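Local coordinates for polyprenyl synthetase (Zymomonas mobilis subsp. mobilis, PDB 4KKM), which probably catalyses chain elongation of isoprenoid diphosphates as a metal-dependent prenyltransferase of the FPP/GGPP synthase family, at residues E152-D157 against A219-Q224; R40-Q45 against A96-H101. All coordinates share one frame; numbering follows the deposited sequence.

In the fold
Both contacts belong to the mainly helical bundle of the isoprenoid synthase fold, and both lie away from the calcium site at Asp108 and Asp114. Their centres are about 18 Å apart and they do not touch. Contact 2 is buried and joins two helices, 24-45 and 87-109, through one aromatic ring with sulfur and methylene groups at its edge. Contact 1, farther from the centre of the chain and partly buried, brings the loop between helices 131-150 and 158-172 to the end of helix 208-221. Its chemistry is mixed, with a buried methionine and an Asp157-Arg223 charge pair too far apart for a salt bridge, each partner held elsewhere. Helix 87-109 also lies against Ile154 and Met221 of contact 1.

Contact 1. Residues E152-D157 against A219-Q224; sequences EKIHTD and AIMGRQ
A Schellman motif closes helix 208-221, and the residues around it, Met221 and Arg223, face Ile154, His155 and Asp157 of the loop between helices 131-150 and 158-172. Met221 buries the largest area of any residue here. Bends at chi2 (-76°) and chi3 (-77°) fold its thioether toward the loop, where Met221 CE sits 3.4 Å from the carbonyl O of Ile154. The sulfur also packs on the methyl branch of that isoleucine, with Met221 SD 4.1 Å from Ile154 CG2, and the two side chains cross at about a right angle. Met221 SD lies at the edge of the His155 ring as well, 5.3 Å from its centroid. That ring is held from within its own loop: the backbone N of Asp157 donates to His155 ND1 over 2.9 Å, nearly in the ring plane. In the Schellman motif, Arg223 takes the positive-phi position, while Gln224 N bonds to Ala219 O and Arg223 N to Ile220 O. The arginine chain curls back so that Arg223 NH1 gives Ile220 O a second bond, 2.6 Å long and on a lone pair. Toward Asp157 only charge operates, since Asp157 OD2 is 4.0 Å from Arg223 NE and well out of the guanidinium plane. Each has a stronger partner on helix 158-172: Asp157 OD1 caps the N of His159, and Arg223 NH2 forms a salt bridge with Glu163.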
loop_
_atom_site.group_PDB
_atom_site.type_symbol
_atom_site.label_atom_id
_atom_site.label_comp_id
_atom_site.label_asym_id
_atom_site.label_seq_id
_atom_site.Cartn_x
_atom_site.Cartn_y
_atom_site.Cartn_z
ATOM N N GLU B 152 6.122 14.796 -9.412
ATOM C CA GLU B 152 5.836 16.168 -9.822
ATOM C C GLU B 152 4.897 16.258 -11.031
ATOM O O GLU B 152 4.147 17.228 -11.176
ATOM C CB GLU B 152 7.148 16.898 -10.127
ATOM N N LYS B 153 4.956 15.251 -11.901
ATOM C CA LYS B 153 4.033 15.124 -13.033
ATOM C C LYS B 153 2.574 15.367 -12.643
ATOM O O LYS B 153 1.771 15.797 -13.467
ATOM C CB LYS B 153 4.121 13.717 -13.637
ATOM C CG LYS B 153 5.466 13.326 -14.207
ATOM C CD LYS B 153 5.398 11.936 -14.821
ATOM C CE LYS B 153 6.740 11.504 -15.381
ATOM N NZ LYS B 153 6.603 10.283 -16.222
ATOM N N ILE B 154 2.236 15.055 -11.394
ATOM C CA ILE B 154 0.861 15.159 -10.900
ATOM C C ILE B 154 0.438 16.604 -10.711
ATOM O O ILE B 154 -0.585 17.034 -11.246
ATOM C CB ILE B 154 0.699 14.416 -9.561
ATOM C CG1 ILE B 154 1.043 12.938 -9.756
ATOM C CG2 ILE B 154 -0.719 14.586 -9.006
ATOM C CD1 ILE B 154 0.177 12.250 -10.787
ATOM N N HIS B 155 1.230 17.346 -9.945
ATOM C CA HIS B 155 0.970 18.769 -9.726
ATOM C C HIS B 155 2.216 19.432 -9.169
ATOM O O HIS B 155 2.878 18.883 -8.293
ATOM C CB HIS B 155 -0.204 18.971 -8.760
ATOM C CG HIS B 155 -0.864 20.308 -8.884
ATOM N ND1 HIS B 155 -0.269 21.478 -8.463
ATOM C CD2 HIS B 155 -2.072 20.664 -9.388
ATOM C CE1 HIS B 155 -1.078 22.494 -8.697
ATOM N NE2 HIS B 155 -2.183 22.026 -9.256
ATOM N N THR B 156 2.534 20.618 -9.677
ATOM C CA THR B 156 3.716 21.339 -9.224
ATOM C C THR B 156 3.591 21.713 -7.750
ATOM O O THR B 156 4.574 21.688 -7.013
ATOM C CB THR B 156 3.975 22.591 -10.080
ATOM O OG1 THR B 156 2.861 23.481 -9.976
ATOM C CG2 THR B 156 4.159 22.201 -11.535
ATOM N N ASP B 157 2.370 22.031 -7.322
ATOM C CA ASP B 157 2.095 22.345 -5.924
ATOM C C ASP B 157 2.214 21.087 -5.072
ATOM O O ASP B 157 1.451 20.133 -5.260
ATOM C CB ASP B 157 0.690 22.940 -5.780
ATOM C CG ASP B 157 0.429 23.530 -4.398
ATOM O OD1 ASP B 157 1.123 23.164 -3.427
ATOM O OD2 ASP B 157 -0.490 24.370 -4.284
ATOM N N ALA B 219 -11.508 18.026 -6.781
ATOM C CA ALA B 219 -11.544 19.252 -5.995
ATOM C C ALA B 219 -10.143 19.672 -5.567
ATOM O O ALA B 219 -9.801 20.851 -5.609
ATOM C CB ALA B 219 -12.437 19.072 -4.778
ATOM N N ILE B 220 -9.338 18.696 -5.158
ATOM C CA ILE B 220 -7.965 18.943 -4.731
ATOM C C ILE B 220 -7.107 19.449 -5.895
ATOM O O ILE B 220 -6.404 20.457 -5.768
ATOM C CB ILE B 220 -7.351 17.671 -4.096
ATOM C CG1 ILE B 220 -8.011 17.387 -2.743
ATOM C CG2 ILE B 220 -5.840 17.808 -3.921
ATOM C CD1 ILE B 220 -7.664 16.014 -2.164
ATOM N N MET B 221 -7.195 18.767 -7.036
ATOM C CA MET B 221 -6.446 19.157 -8.227
ATOM C C MET B 221 -6.897 20.528 -8.720
ATOM O O MET B 221 -6.128 21.255 -9.350
ATOM C CB MET B 221 -6.582 18.106 -9.342
ATOM C CG MET B 221 -5.871 16.768 -9.061
ATOM S SD MET B 221 -4.078 16.865 -9.267
ATOM C CE MET B 221 -3.959 16.843 -11.053
ATOM N N GLY B 222 -8.140 20.886 -8.417
ATOM C CA GLY B 222 -8.689 22.156 -8.853
ATOM C C GLY B 222 -8.561 23.278 -7.839
ATOM O O GLY B 222 -9.092 24.368 -8.057
ATOM N N ARG B 223 -7.869 23.008 -6.733
ATOM C CA ARG B 223 -7.702 23.961 -5.628
ATOM C C ARG B 223 -9.032 24.560 -5.190
ATOM O O ARG B 223 -9.134 25.768 -4.997
ATOM C CB ARG B 223 -6.737 25.106 -5.990
ATOM C CG ARG B 223 -5.358 24.700 -6.478
ATOM C CD ARG B 223 -4.841 23.447 -5.788
ATOM N NE ARG B 223 -4.451 23.636 -4.388
ATOM C CZ ARG B 223 -4.799 22.820 -3.391
ATOM N NH1 ARG B 223 -5.572 21.759 -3.621
ATOM N NH2 ARG B 223 -4.378 23.070 -2.156
ATOM N N GLN B 224 -10.046 23.717 -5.038
ATOM C CA GLN B 224 -11.394 24.190 -4.741
ATOM C C GLN B 224 -11.660 24.336 -3.243
ATOM O O GLN B 224 -11.009 23.690 -2.421
ATOM C CB GLN B 224 -12.427 23.262 -5.390
ATOM C CG GLN B 224 -12.331 23.243 -6.905
ATOM C CD GLN B 224 -12.671 24.592 -7.506
ATOM O OE1 GLN B 224 -13.767 25.107 -7.303
ATOM N NE2 GLN B 224 -11.723 25.179 -8.227
#

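Contact 2. Residues R40-Q45 against A96-H101; sequences RLFAEQ and AIECIH
Phe42 reaches from helix 24-45 with the far edge of its ring against Cys99 and Glu98 of helix 87-109. On one flank, CE1 of Phe42 is 3.6 Å from Cys99 SG, and CZ of Phe42 follows at 3.9 Å from the same sulfur. This is a Cys sulfur-aromatic contact: Cys99 SG is 4.8 Å from the Phe42 ring centroid and 76° off the ring normal, so it meets the rim rather than a face. With SG anti to the carbonyl carbon (chi1 -77°), the thiol is turned to the CE1-CZ side of the ring. On the other flank the methylenes of Glu98 take over, its CG lying in the ring plane 3.7 Å from Phe42 CE2. This is helix-to-helix packing within the bundle, where Phe42 spans the 9.1 Å between its own CA and Cys99 CA, the closest CA pair of the two segments. No hydrogen bond crosses between the two segments. The glutamate lends the ring only its aliphatic part: a bend at chi2 (71°) leads the carboxylate away from Phe42, and Glu98 OE2 forms a salt bridge with Arg70. Nearby, Cys99 also packs on Ala145 and Ile148 of helix 131-150, while Glu98 touches Pro73 of helix 71-80.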
loop_
_atom_site.group_PDB
_atom_site.type_symbol
_atom_site.label_atom_id
_atom_site.label_comp_id
_atom_site.label_asym_id
_atom_site.label_seq_id
_atom_site.Cartn_x
_atom_site.Cartn_y
_atom_site.Cartn_z
ATOM N N ARG B 40 -2.456 2.699 -21.882
ATOM C CA ARG B 40 -1.169 3.280 -22.250
ATOM C C ARG B 40 -0.334 3.610 -21.017
ATOM O O ARG B 40 0.858 3.305 -20.958
ATOM C CB ARG B 40 -1.358 4.552 -23.083
ATOM C CG ARG B 40 -0.105 5.430 -23.121
ATOM C CD ARG B 40 -0.271 6.664 -23.999
ATOM N NE ARG B 40 -1.336 7.547 -23.527
ATOM C CZ ARG B 40 -1.181 8.482 -22.594
ATOM N NH1 ARG B 40 0.000 8.664 -22.020
ATOM N NH2 ARG B 40 -2.209 9.235 -22.234
ATOM N N LEU B 41 -0.966 4.238 -20.034
ATOM C CA LEU B 41 -0.254 4.699 -18.850
ATOM C C LEU B 41 0.281 3.539 -17.998
ATOM O O LEU B 41 1.414 3.587 -17.514
ATOM C CB LEU B 41 -1.148 5.640 -18.029
ATOM C CG LEU B 41 -1.429 6.984 -18.707
ATOM C CD1 LEU B 41 -2.520 7.755 -17.973
ATOM C CD2 LEU B 41 -0.155 7.809 -18.797
ATOM N N PHE B 42 -0.529 2.499 -17.821
ATOM C CA PHE B 42 -0.086 1.332 -17.065
ATOM C C PHE B 42 1.065 0.631 -17.780
ATOM O O PHE B 42 2.034 0.211 -17.147
ATOM C CB PHE B 42 -1.235 0.344 -16.835
ATOM C CG PHE B 42 -1.962 0.538 -15.528
ATOM C CD1 PHE B 42 -1.286 0.452 -14.322
ATOM C CD2 PHE B 42 -3.324 0.789 -15.511
ATOM C CE1 PHE B 42 -1.958 0.616 -13.119
ATOM C CE2 PHE B 42 -4.000 0.949 -14.316
ATOM C CZ PHE B 42 -3.314 0.867 -13.118
ATOM N N ALA B 43 0.956 0.515 -19.101
ATOM C CA ALA B 43 1.981 -0.149 -19.901
ATOM C C ALA B 43 3.320 0.554 -19.741
ATOM O O ALA B 43 4.357 -0.092 -19.608
ATOM C CB ALA B 43 1.573 -0.187 -21.374
ATOM N N GLU B 44 3.283 1.884 -19.741
ATOM C CA GLU B 44 4.484 2.696 -19.599
ATOM C C GLU B 44 5.054 2.642 -18.185
ATOM O O GLU B 44 6.267 2.741 -17.987
ATOM C CB GLU B 44 4.175 4.146 -19.977
ATOM C CG GLU B 44 5.359 5.091 -19.891
ATOM C CD GLU B 44 5.046 6.464 -20.461
ATOM O OE1 GLU B 44 3.887 6.918 -20.327
ATOM O OE2 GLU B 44 5.956 7.082 -21.057
ATOM N N GLN B 45 4.166 2.490 -17.208
ATOM C CA GLN B 45 4.547 2.455 -15.805
ATOM C C GLN B 45 5.131 1.101 -15.407
ATOM O O GLN B 45 5.782 0.975 -14.366
ATOM C CB GLN B 45 3.325 2.759 -14.930
ATOM C CG GLN B 45 3.650 3.157 -13.507
ATOM C CD GLN B 45 4.334 4.501 -13.428
ATOM O OE1 GLN B 45 3.947 5.447 -14.114
ATOM N NE2 GLN B 45 5.369 4.592 -12.602
ATOM N N ALA B 96 -3.512 6.094 -10.525
ATOM C CA ALA B 96 -3.236 5.841 -9.113
ATOM C C ALA B 96 -4.419 5.189 -8.393
ATOM O O ALA B 96 -4.232 4.220 -7.658
ATOM C CB ALA B 96 -2.822 7.134 -8.401
ATOM N N ILE B 97 -5.633 5.709 -8.593
ATOM C CA ILE B 97 -6.796 5.130 -7.919
ATOM C C ILE B 97 -7.087 3.751 -8.499
ATOM O O ILE B 97 -7.532 2.841 -7.792
ATOM C CB ILE B 97 -8.066 6.059 -7.956
ATOM C CG1 ILE B 97 -9.207 5.476 -7.107
ATOM C CG2 ILE B 97 -8.547 6.304 -9.384
ATOM C CD1 ILE B 97 -8.829 5.269 -5.649
ATOM N N GLU B 98 -6.802 3.588 -9.784
ATOM C CA GLU B 98 -7.034 2.307 -10.440
ATOM C C GLU B 98 -6.047 1.260 -9.924
ATOM O O GLU B 98 -6.359 0.075 -9.899
ATOM C CB GLU B 98 -6.964 2.453 -11.967
ATOM C CG GLU B 98 -7.393 1.215 -12.756
ATOM C CD GLU B 98 -8.894 0.918 -12.702
ATOM O OE1 GLU B 98 -9.646 1.594 -11.964
ATOM O OE2 GLU B 98 -9.322 -0.019 -13.407
ATOM N N CYS B 99 -4.868 1.701 -9.490
ATOM C CA CYS B 99 -3.934 0.793 -8.828
ATOM C C CYS B 99 -4.559 0.159 -7.593
ATOM O O CYS B 99 -4.449 -1.047 -7.375
ATOM C CB CYS B 99 -2.653 1.517 -8.421
ATOM S SG CYS B 99 -1.504 1.812 -9.772
ATOM N N ILE B 100 -5.203 0.984 -6.780
ATOM C CA ILE B 100 -5.849 0.508 -5.560
ATOM C C ILE B 100 -7.022 -0.415 -5.885
ATOM O O ILE B 100 -7.184 -1.475 -5.277
ATOM C CB ILE B 100 -6.336 1.683 -4.708
ATOM C CG1 ILE B 100 -5.150 2.573 -4.310
ATOM C CG2 ILE B 100 -7.142 1.187 -3.495
ATOM C CD1 ILE B 100 -4.051 1.851 -3.534
ATOM N N HIS B 101 -7.838 -0.014 -6.854
ATOM C CA HIS B 101 -8.981 -0.825 -7.255
ATOM C C HIS B 101 -8.524 -2.183 -7.787
ATOM O O HIS B 101 -9.038 -3.226 -7.382
ATOM C CB HIS B 101 -9.804 -0.087 -8.315
ATOM C CG HIS B 101 -10.934 -0.891 -8.873
ATOM N ND1 HIS B 101 -11.951 -1.400 -8.095
ATOM C CD2 HIS B 101 -11.216 -1.275 -10.147
ATOM C CE1 HIS B 101 -12.806 -2.060 -8.855
ATOM N NE2 HIS B 101 -12.378 -1.997 -10.106
#